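Side-chain contacts in RV1873 (Mycobacterium tuberculosis, PDB 2JEK), which is of unknown function, belongs to the DUF1810 family and folds as an all-helical, right-handed superhelix: residues Ala67-Asp72 / Ala113-Ala118; Lys11-Ala16 / Val41-Arg46; Pro76-Cys81 / Ser107-Phe112; Glu80-Val85 / Val123-Lys128. All coordinates share one frame; numbering follows the deposited sequence.

Contact 1. Residues Ala67-Asp72 / Ala113-Ala118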
# COMPACT_ATOMS: atom_id res chain seq x y z
N ALA A 67 -10.39 -0.14 8.84
CA ALA A 67 -11.54 0.46 8.14
C ALA A 67 -11.31 0.50 6.62
O ALA A 67 -12.23 0.29 5.83
CB ALA A 67 -11.82 1.84 8.68
N TYR A 68 -10.08 0.78 6.22
CA TYR A 68 -9.71 0.84 4.81
C TYR A 68 -9.96 -0.52 4.15
O TYR A 68 -10.56 -0.62 3.07
CB TYR A 68 -8.24 1.26 4.71
CG TYR A 68 -7.73 1.56 3.32
CD1 TYR A 68 -7.50 2.88 2.91
CD2 TYR A 68 -7.48 0.53 2.41
CE1 TYR A 68 -7.03 3.16 1.64
CE2 TYR A 68 -7.02 0.81 1.13
CZ TYR A 68 -6.81 2.12 0.76
OH TYR A 68 -6.35 2.44 -0.50
N LEU A 69 -9.52 -1.58 4.83
CA LEU A 69 -9.72 -2.93 4.34
C LEU A 69 -11.19 -3.34 4.26
O LEU A 69 -11.57 -4.10 3.38
CB LEU A 69 -8.96 -3.93 5.19
CG LEU A 69 -7.43 -3.88 5.06
CD1 LEU A 69 -6.85 -4.83 6.07
CD2 LEU A 69 -6.99 -4.26 3.66
N GLN A 70 -11.99 -2.84 5.20
CA GLN A 70 -13.43 -3.16 5.22
C GLN A 70 -14.18 -2.45 4.10
O GLN A 70 -15.26 -2.89 3.69
CB GLN A 70 -14.05 -2.73 6.54
CG GLN A 70 -13.68 -3.58 7.74
CD GLN A 70 -14.25 -3.02 9.03
OE1 GLN A 70 -14.11 -1.82 9.32
NE2 GLN A 70 -14.89 -3.87 9.81
N HIS A 71 -13.63 -1.33 3.63
CA HIS A 71 -14.30 -0.52 2.61
C HIS A 71 -14.46 -1.34 1.34
O HIS A 71 -13.49 -1.91 0.84
CB HIS A 71 -13.48 0.75 2.34
CG HIS A 71 -14.20 1.77 1.52
ND1 HIS A 71 -14.38 1.64 0.16
CD2 HIS A 71 -14.77 2.95 1.86
CE1 HIS A 71 -15.05 2.69 -0.30
NE2 HIS A 71 -15.29 3.50 0.72
N ASP A 72 -15.69 -1.42 0.82
CA ASP A 72 -15.98 -2.38 -0.25
C ASP A 72 -15.43 -1.98 -1.63
O ASP A 72 -15.52 -2.74 -2.61
CB ASP A 72 -17.48 -2.68 -0.32
CG ASP A 72 -17.80 -3.96 -1.08
OD1 ASP A 72 -17.03 -4.94 -0.99
OD2 ASP A 72 -18.83 -3.98 -1.80
N ALA A 113 -0.55 -5.96 6.61
CA ALA A 113 -0.33 -7.28 7.18
C ALA A 113 -0.58 -7.32 8.69
O ALA A 113 -0.99 -8.36 9.22
CB ALA A 113 1.08 -7.77 6.86
N ARG A 114 -0.34 -6.21 9.38
CA ARG A 114 -0.57 -6.13 10.82
C ARG A 114 -2.02 -5.79 11.13
O ARG A 114 -2.50 -6.01 12.26
CB ARG A 114 0.36 -5.10 11.47
CG ARG A 114 1.85 -5.43 11.40
CD ARG A 114 2.31 -6.47 12.41
NE ARG A 114 3.75 -6.72 12.30
CZ ARG A 114 4.50 -7.22 13.28
NH1 ARG A 114 3.97 -7.53 14.46
NH2 ARG A 114 5.80 -7.41 13.08
N ALA A 115 -2.74 -5.28 10.14
CA ALA A 115 -4.12 -4.83 10.33
C ALA A 115 -5.12 -5.99 10.37
O ALA A 115 -6.18 -5.88 10.99
CB ALA A 115 -4.50 -3.82 9.25
N THR A 116 -4.79 -7.08 9.70
CA THR A 116 -5.67 -8.24 9.64
C THR A 116 -4.87 -9.53 9.58
O THR A 116 -3.77 -9.55 9.04
CB THR A 116 -6.63 -8.16 8.41
OG1 THR A 116 -7.49 -9.29 8.42
CG2 THR A 116 -5.83 -8.14 7.10
N ASP A 117 -5.42 -10.61 10.14
CA ASP A 117 -4.80 -11.93 10.00
C ASP A 117 -5.07 -12.55 8.63
O ASP A 117 -4.37 -13.49 8.24
CB ASP A 117 -5.23 -12.86 11.14
CG ASP A 117 -4.64 -12.45 12.48
OD1 ASP A 117 -3.69 -11.63 12.51
OD2 ASP A 117 -5.12 -12.95 13.51
N ALA A 118 -6.06 -12.03 7.92
CA ALA A 118 -6.34 -12.43 6.54
C ALA A 118 -5.42 -11.65 5.59
O ALA A 118 -5.86 -10.84 4.76
CB ALA A 118 -7.81 -12.20 6.20
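Leu69 meets Ala115 and Thr116 where the ends of two helices of the right-handed superhelix come together, helix 62-70 and helix 101-115. One methyl does the work. Leu69 CD1 lies 3.6 Å from Thr116 CG2 and 4.1 Å from Ala115 CB, and both partners point their CB toward the leucine. No polar bond crosses between the segments. The contact is small and wholly apolar, and the Leu69 and Thr116 side chains run at a slant to one another. Thr116 is the first residue to leave helical geometry after helix 101-115. Its OG1 lies anti to its own backbone N (chi1 -178°), which leaves CG2 between the backbone N and the carbonyl carbon and turned to Leu69. The threonine therefore has two faces, a methyl for the neighbouring helix and a hydroxyl for its own chain. Further out, Leu69 also packs on Leu78 of helix 74-87 and Phe122 of helix 120-129. A polar tie runs alongside, from Gln66 NE2 to the carbonyl oxygen of Ala115. The chain past the helix end is held by an ST turn: Ala118 N donates to Thr116 OG1 over 3.1 Å, with an angle of 152° at the hydrogen.

Contact 2. Residues Lys11-Ala16 / Val41-Arg46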
# COMPACT_ATOMS: atom_id res chain seq x y z
N LYS A 11 -13.11 8.52 2.05
CA LYS A 11 -13.48 9.07 0.75
C LYS A 11 -12.30 9.77 0.06
O LYS A 11 -12.24 9.80 -1.17
CB LYS A 11 -14.72 9.96 0.84
CG LYS A 11 -14.51 11.31 1.50
CD LYS A 11 -15.77 12.17 1.42
CE LYS A 11 -15.64 13.44 2.25
NZ LYS A 11 -14.64 14.40 1.71
N ARG A 12 -11.35 10.31 0.84
CA ARG A 12 -10.19 10.96 0.25
C ARG A 12 -9.44 10.01 -0.68
O ARG A 12 -8.94 10.42 -1.73
CB ARG A 12 -9.27 11.57 1.32
CG ARG A 12 -8.33 10.61 2.08
CD ARG A 12 -7.70 11.39 3.24
NE ARG A 12 -6.69 10.64 4.01
CZ ARG A 12 -6.98 9.72 4.93
NH1 ARG A 12 -8.24 9.38 5.17
NH2 ARG A 12 -6.01 9.11 5.60
N PHE A 13 -9.39 8.73 -0.31
CA PHE A 13 -8.72 7.74 -1.15
C PHE A 13 -9.55 7.41 -2.39
O PHE A 13 -9.01 7.30 -3.49
CB PHE A 13 -8.40 6.47 -0.38
CG PHE A 13 -7.41 6.66 0.75
CD1 PHE A 13 -6.05 6.78 0.48
CD2 PHE A 13 -7.85 6.67 2.07
CE1 PHE A 13 -5.15 6.94 1.52
CE2 PHE A 13 -6.96 6.82 3.12
CZ PHE A 13 -5.60 6.94 2.84
N VAL A 14 -10.86 7.28 -2.21
CA VAL A 14 -11.73 6.97 -3.33
C VAL A 14 -11.61 8.05 -4.41
O VAL A 14 -11.46 7.73 -5.58
CB VAL A 14 -13.22 6.82 -2.89
CG1 VAL A 14 -14.14 6.66 -4.10
CG2 VAL A 14 -13.38 5.65 -1.93
N TYR A 15 -11.64 9.32 -4.01
CA TYR A 15 -11.61 10.40 -4.97
C TYR A 15 -10.23 10.62 -5.59
O TYR A 15 -10.15 11.03 -6.73
CB TYR A 15 -12.14 11.71 -4.35
CG TYR A 15 -13.53 11.62 -3.75
CD1 TYR A 15 -14.53 10.89 -4.37
CD2 TYR A 15 -13.83 12.28 -2.57
CE1 TYR A 15 -15.81 10.80 -3.82
CE2 TYR A 15 -15.11 12.22 -2.01
CZ TYR A 15 -16.09 11.48 -2.65
OH TYR A 15 -17.35 11.40 -2.11
N ALA A 16 -9.17 10.37 -4.82
CA ALA A 16 -7.80 10.44 -5.37
C ALA A 16 -7.59 9.33 -6.40
O ALA A 16 -6.95 9.54 -7.44
CB ALA A 16 -6.76 10.33 -4.26
N VAL A 41 -2.68 4.64 -3.37
CA VAL A 41 -2.90 3.28 -3.91
C VAL A 41 -2.32 2.22 -2.94
O VAL A 41 -2.96 1.19 -2.71
CB VAL A 41 -2.28 3.13 -5.33
CG1 VAL A 41 -2.30 1.67 -5.81
CG2 VAL A 41 -3.04 4.01 -6.31
N PHE A 42 -1.12 2.48 -2.41
CA PHE A 42 -0.51 1.60 -1.41
C PHE A 42 -0.25 2.46 -0.18
O PHE A 42 0.88 2.89 0.06
CB PHE A 42 0.79 1.00 -1.95
CG PHE A 42 0.59 -0.07 -2.98
CD1 PHE A 42 0.07 -1.32 -2.62
CD2 PHE A 42 0.93 0.15 -4.31
CE1 PHE A 42 -0.10 -2.32 -3.56
CE2 PHE A 42 0.77 -0.87 -5.26
CZ PHE A 42 0.25 -2.09 -4.89
N PRO A 43 -1.31 2.72 0.61
CA PRO A 43 -1.14 3.67 1.69
C PRO A 43 -0.22 3.18 2.80
O PRO A 43 -0.12 1.98 3.06
CB PRO A 43 -2.57 3.85 2.22
CG PRO A 43 -3.45 3.40 1.07
CD PRO A 43 -2.70 2.24 0.52
N GLN A 44 0.45 4.13 3.44
CA GLN A 44 1.35 3.84 4.55
C GLN A 44 0.98 4.72 5.74
O GLN A 44 0.23 5.69 5.61
CB GLN A 44 2.80 4.08 4.14
CG GLN A 44 3.13 5.56 3.88
CD GLN A 44 4.56 5.78 3.46
OE1 GLN A 44 5.13 6.84 3.72
NE2 GLN A 44 5.14 4.79 2.81
N LEU A 45 1.54 4.40 6.91
CA LEU A 45 1.24 5.17 8.11
C LEU A 45 1.66 6.62 7.97
O LEU A 45 2.74 6.93 7.45
CB LEU A 45 1.92 4.59 9.35
CG LEU A 45 1.25 3.38 9.99
CD1 LEU A 45 2.09 2.93 11.19
CD2 LEU A 45 -0.17 3.68 10.42
N ARG A 46 0.81 7.50 8.47
CA ARG A 46 1.13 8.91 8.56
C ARG A 46 2.32 9.04 9.51
O ARG A 46 2.43 8.29 10.48
CB ARG A 46 -0.08 9.66 9.12
CG ARG A 46 0.14 11.15 9.30
CD ARG A 46 -1.18 11.85 9.58
NE ARG A 46 -2.05 11.89 8.40
CZ ARG A 46 -3.37 11.77 8.44
NH1 ARG A 46 -4.00 11.58 9.61
NH2 ARG A 46 -4.08 11.84 7.32
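Arg12 reaches from helix 11-17 toward Arg46 in the loop that follows helix 38-41, while Phe13 beside it packs on Pro43. The contact joins the first helix of the chain to an irregular loop within the all-helical superhelix. The Arg12 side chain starts in an uncommon way for a helix. Its CG sits between the backbone N and the carbonyl carbon (chi1 78°). From there the chain runs extended to NE, alongside its neighbour Phe13. Arg12 CG lies over one face of the Phe13 ring, offset toward the rim and 4.0 Å above the ring plane. The Arg12 guanidinium then has Phe13 CE2 over the centre of one face, 3.3 Å above its plane. Its NE donates to Arg56 O, NH1 to Asp9 O, and NH2 to Gly58 O, with a salt bridge from NH2 to Glu64. Arg12 NH2 also meets Arg46 NH2, at 3.8 Å, with the two guanidinium planes 38° apart. Arg46 comes to this point with CG anti to the backbone N and a bend at chi3 (-71°). Its NE bonds to Val55 O and its NH2 weakly to Arg56 O, the oxygen that also takes Arg12 NE, so the like charges are probably eased. Beside the arginines the contact is apolar: Phe13 CE1 lies 4.0 Å from Pro43 CG and 4.1 Å from Pro43 CB. Helix 11-17 thus packs on Pro43, whose O bonds to Ser108 OG of helix 101-115, and backbone hydrogen bonds of Gln44 and Arg46 with Ile59 tie the loop to the chain after helix 52-56.

Contact 3. Residues Pro76-Cys81 / Ser107-Phe112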
# COMPACT_ATOMS: atom_id res chain seq x y z
N PRO A 76 -11.00 -4.26 -1.61
CA PRO A 76 -10.79 -5.08 -2.81
C PRO A 76 -9.74 -4.52 -3.76
O PRO A 76 -8.98 -5.29 -4.36
CB PRO A 76 -12.18 -5.11 -3.46
CG PRO A 76 -13.09 -5.01 -2.29
CD PRO A 76 -12.43 -3.98 -1.40
N ARG A 77 -9.69 -3.20 -3.92
CA ARG A 77 -8.69 -2.60 -4.81
C ARG A 77 -7.27 -2.85 -4.29
O ARG A 77 -6.36 -3.13 -5.07
CB ARG A 77 -8.94 -1.10 -5.00
CG ARG A 77 -10.02 -0.80 -5.99
CD ARG A 77 -10.12 0.69 -6.22
NE ARG A 77 -11.13 0.97 -7.22
CZ ARG A 77 -11.46 2.19 -7.63
NH1 ARG A 77 -10.87 3.26 -7.11
NH2 ARG A 77 -12.38 2.34 -8.57
N LEU A 78 -7.07 -2.74 -2.98
CA LEU A 78 -5.75 -2.98 -2.41
C LEU A 78 -5.31 -4.42 -2.61
O LEU A 78 -4.14 -4.69 -2.92
CB LEU A 78 -5.72 -2.57 -0.93
CG LEU A 78 -4.36 -2.75 -0.23
CD1 LEU A 78 -3.28 -1.89 -0.88
CD2 LEU A 78 -4.44 -2.42 1.24
N HIS A 79 -6.24 -5.36 -2.46
CA HIS A 79 -5.91 -6.75 -2.73
C HIS A 79 -5.65 -6.96 -4.23
O HIS A 79 -4.74 -7.71 -4.61
CB HIS A 79 -7.03 -7.68 -2.27
CG HIS A 79 -7.14 -7.79 -0.78
ND1 HIS A 79 -6.25 -8.52 -0.02
CD2 HIS A 79 -8.06 -7.30 0.09
CE1 HIS A 79 -6.61 -8.47 1.25
NE2 HIS A 79 -7.71 -7.73 1.34
N GLU A 80 -6.43 -6.29 -5.08
CA GLU A 80 -6.18 -6.37 -6.52
C GLU A 80 -4.77 -5.90 -6.86
O GLU A 80 -4.04 -6.58 -7.58
CB GLU A 80 -7.21 -5.54 -7.30
CG GLU A 80 -6.80 -5.25 -8.75
CD GLU A 80 -7.91 -4.62 -9.56
OE1 GLU A 80 -8.59 -3.71 -9.04
OE2 GLU A 80 -8.07 -5.02 -10.73
N CYS A 81 -4.38 -4.76 -6.30
CA CYS A 81 -3.09 -4.16 -6.64
C CYS A 81 -1.96 -4.99 -6.08
O CYS A 81 -0.95 -5.17 -6.74
CB CYS A 81 -3.03 -2.73 -6.12
SG CYS A 81 -4.09 -1.59 -7.04
N SER A 107 6.36 -0.45 3.42
CA SER A 107 5.63 0.14 4.53
C SER A 107 4.14 -0.15 4.46
O SER A 107 3.51 -0.44 5.47
CB SER A 107 5.85 1.65 4.57
OG SER A 107 7.24 1.94 4.72
N SER A 108 3.58 -0.07 3.25
CA SER A 108 2.16 -0.35 3.05
C SER A 108 1.84 -1.81 3.38
O SER A 108 0.90 -2.11 4.12
CB SER A 108 1.75 -0.02 1.61
OG SER A 108 0.35 -0.20 1.43
N MET A 109 2.62 -2.74 2.84
CA MET A 109 2.37 -4.16 3.10
C MET A 109 2.54 -4.50 4.58
O MET A 109 1.79 -5.30 5.13
CB MET A 109 3.29 -5.04 2.24
CG MET A 109 3.08 -4.90 0.72
SD MET A 109 1.41 -5.36 0.18
CE MET A 109 0.54 -3.79 0.19
N THR A 110 3.53 -3.88 5.23
CA THR A 110 3.79 -4.12 6.65
C THR A 110 2.58 -3.68 7.47
O THR A 110 2.10 -4.42 8.33
CB THR A 110 5.05 -3.37 7.11
OG1 THR A 110 6.18 -3.87 6.38
CG2 THR A 110 5.30 -3.55 8.60
N LEU A 111 2.07 -2.49 7.17
CA LEU A 111 0.88 -1.97 7.85
C LEU A 111 -0.33 -2.88 7.68
O LEU A 111 -0.96 -3.29 8.66
CB LEU A 111 0.56 -0.57 7.32
CG LEU A 111 -0.78 0.04 7.76
CD1 LEU A 111 -0.86 0.18 9.27
CD2 LEU A 111 -1.01 1.37 7.07
N PHE A 112 -0.66 -3.21 6.43
CA PHE A 112 -1.89 -3.96 6.19
C PHE A 112 -1.76 -5.41 6.64
O PHE A 112 -2.74 -6.01 7.09
CB PHE A 112 -2.37 -3.77 4.75
CG PHE A 112 -2.95 -2.41 4.53
CD1 PHE A 112 -4.24 -2.12 4.97
CD2 PHE A 112 -2.21 -1.38 3.93
CE1 PHE A 112 -4.80 -0.86 4.81
CE2 PHE A 112 -2.75 -0.11 3.78
CZ PHE A 112 -4.05 0.16 4.21
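Leu78 of helix 74-87 points a methyl straight at the face of Phe112 on helix 101-115. This is helix-to-helix packing in the core of the right-handed superhelix. The methyl is CD2. Leu78 CD2 sits 3.5 Å from the centroid of the Phe112 ring and only 8° off the ring normal, a CH-pi contact over the middle of the face. All six ring carbons lie at similar distances: Leu78 CD2 is 3.6 Å from Phe112 CG and 4.0 Å from Phe112 CZ. Leu78 CG lies anti to the backbone N and carries the branch out toward helix 101-115. In Phe112, chi1 (-73°) places the ring beside the backbone N, and chi2 (-78°) turns its face to the leucine. The other Leu78 methyl, CD1, takes a different partner. Met109 CE lies 4.4 Å from Leu78 CD1, a looser approach. The Met109 CB does not point at helix 74-87, but the bent chain brings the terminal methyl round to it. Leu78 thus spreads its two branches over side chains one helical turn apart, at i and i+3 of helix 101-115. All three residues are buried near the middle of the protein, and the meeting is apolar. Two more helices close in around it: Leu69 of helix 62-70 touches both Leu78 and Phe112, and Phe122 of helix 120-129 touches Leu78, Met109 and Phe112.

Contact 4. Residues Glu80-Val85 / Val123-Lys128. With SO4 (sulfate ion), chain B.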
# COMPACT_ATOMS: atom_id res chain seq x y z
N GLU A 80 -6.43 -6.29 -5.08
CA GLU A 80 -6.18 -6.37 -6.52
C GLU A 80 -4.77 -5.90 -6.86
O GLU A 80 -4.04 -6.58 -7.58
CB GLU A 80 -7.21 -5.54 -7.30
CG GLU A 80 -6.80 -5.25 -8.75
CD GLU A 80 -7.91 -4.62 -9.56
OE1 GLU A 80 -8.59 -3.71 -9.04
OE2 GLU A 80 -8.07 -5.02 -10.73
N CYS A 81 -4.38 -4.76 -6.30
CA CYS A 81 -3.09 -4.16 -6.64
C CYS A 81 -1.96 -4.99 -6.08
O CYS A 81 -0.95 -5.17 -6.74
CB CYS A 81 -3.03 -2.73 -6.12
SG CYS A 81 -4.09 -1.59 -7.04
N THR A 82 -2.12 -5.50 -4.87
CA THR A 82 -1.13 -6.39 -4.27
C THR A 82 -0.97 -7.66 -5.11
O THR A 82 0.16 -8.08 -5.40
CB THR A 82 -1.54 -6.74 -2.83
OG1 THR A 82 -1.63 -5.52 -2.08
CG2 THR A 82 -0.55 -7.68 -2.15
N GLY A 83 -2.10 -8.25 -5.51
CA GLY A 83 -2.09 -9.47 -6.32
C GLY A 83 -1.41 -9.29 -7.67
O GLY A 83 -0.66 -10.18 -8.13
N LEU A 84 -1.65 -8.14 -8.31
CA LEU A 84 -0.98 -7.82 -9.58
C LEU A 84 0.53 -7.78 -9.43
O LEU A 84 1.26 -8.30 -10.29
CB LEU A 84 -1.51 -6.50 -10.16
CG LEU A 84 -2.95 -6.55 -10.66
CD1 LEU A 84 -3.43 -5.14 -11.00
CD2 LEU A 84 -3.06 -7.49 -11.87
N VAL A 85 1.01 -7.18 -8.34
CA VAL A 85 2.45 -7.13 -8.09
C VAL A 85 2.98 -8.54 -7.85
O VAL A 85 4.03 -8.91 -8.39
CB VAL A 85 2.79 -6.19 -6.90
CG1 VAL A 85 4.29 -6.24 -6.59
CG2 VAL A 85 2.38 -4.75 -7.21
N VAL A 123 1.60 -10.50 3.03
CA VAL A 123 2.75 -11.24 3.53
C VAL A 123 3.48 -11.94 2.38
O VAL A 123 4.71 -11.97 2.36
CB VAL A 123 2.36 -12.22 4.65
CG1 VAL A 123 3.61 -12.89 5.20
CG2 VAL A 123 1.67 -11.48 5.77
N ALA A 124 2.72 -12.46 1.42
CA ALA A 124 3.32 -13.08 0.23
C ALA A 124 4.19 -12.09 -0.53
O ALA A 124 5.27 -12.45 -1.03
CB ALA A 124 2.25 -13.66 -0.68
N LEU A 125 3.74 -10.84 -0.63
CA LEU A 125 4.51 -9.82 -1.35
C LEU A 125 5.83 -9.57 -0.59
O LEU A 125 6.91 -9.54 -1.20
CB LEU A 125 3.70 -8.53 -1.54
CG LEU A 125 4.20 -7.59 -2.64
CD1 LEU A 125 3.05 -6.73 -3.14
CD2 LEU A 125 5.35 -6.70 -2.15
N LEU A 126 5.75 -9.42 0.73
CA LEU A 126 6.96 -9.24 1.54
C LEU A 126 7.92 -10.43 1.41
O LEU A 126 9.14 -10.25 1.33
CB LEU A 126 6.60 -8.98 3.01
CG LEU A 126 5.90 -7.64 3.28
CD1 LEU A 126 5.36 -7.55 4.70
CD2 LEU A 126 6.80 -6.44 2.98
N ALA A 127 7.35 -11.64 1.37
CA ALA A 127 8.16 -12.85 1.25
C ALA A 127 8.86 -12.91 -0.11
O ALA A 127 10.04 -13.26 -0.20
CB ALA A 127 7.29 -14.09 1.46
N LYS A 128 8.14 -12.56 -1.16
CA LYS A 128 8.67 -12.69 -2.52
C LYS A 128 9.71 -11.63 -2.83
O LYS A 128 10.74 -11.90 -3.48
CB LYS A 128 7.53 -12.62 -3.55
CG LYS A 128 8.03 -12.70 -4.99
CD LYS A 128 6.90 -12.93 -5.96
CE LYS A 128 7.38 -12.83 -7.41
NZ LYS A 128 6.30 -13.18 -8.37
S SO4 B . 5.40 -16.64 -8.03
O1 SO4 B . 5.44 -17.95 -8.67
O2 SO4 B . 6.72 -16.01 -8.11
O3 SO4 B . 4.97 -16.76 -6.65
O4 SO4 B . 4.45 -15.81 -8.78
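Helix 74-87 and helix 120-129 pack against each other in this all-helical fold, and Leu125 carries the contact between them. Leu125 CD1 reaches Val85 CG1 at 3.7 Å and Thr82 CG2 at 3.9 Å. Thr82 and Val85 stand one helical turn apart, at i and i+3, and the leucine methyl lies against both. Leu125 CG is anti to the backbone N (chi1 -161°), which carries the branch across to helix 74-87. Thr82 offers only its methyl here. Its OG1 turns back along its own helix to the carbonyl oxygen of Leu78, so the buried hydroxyl has a partner. Beside the contact, at the exposed end, Lys128 stretches out in a fully extended chain toward the end of helix 74-87. Lys128 NZ holds a sulfate ion, probably from the crystallisation liquor, at 2.9 Å from sulfate O2, with a weak bond to sulfate O4 at 3.2 Å. The same NZ bonds to the carbonyl oxygens of Asn86 and Val88, and Gln89 NE2 also binds the sulfate. Tyr129 OH ties the helices again through the carbonyl oxygen of Val85, and helix 101-115 packs beside the pair, with Leu105 on Leu125 and Met109 on Thr82.

Contacts 3 and 4 are the buried ones; contacts 1 and 2 are only partly buried. Contact 3 lies nearest the middle of the chain, its centre about 4 Å from the chain's centre. Helix 74-87 serves both contacts 3 and 4, and Met109 bridges them by touching Thr82 and Leu125. Helix 101-115 serves contacts 1 and 3, where Leu69 packs on Phe112. Tyr68 joins contact 1 to contact 2 through Phe13 and Pro43. Contacts 2 and 4 lie on opposite sides of the chain's centre. The chemistry differs in part with place: contact 3 is apolar, and contact 1 is a small apolar contact at two helix ends. A lysine that holds a sulfate lies beside contact 4. Contact 2 has two arginines set close together, each bonded elsewhere, beside its apolar Phe13-Pro43 contact.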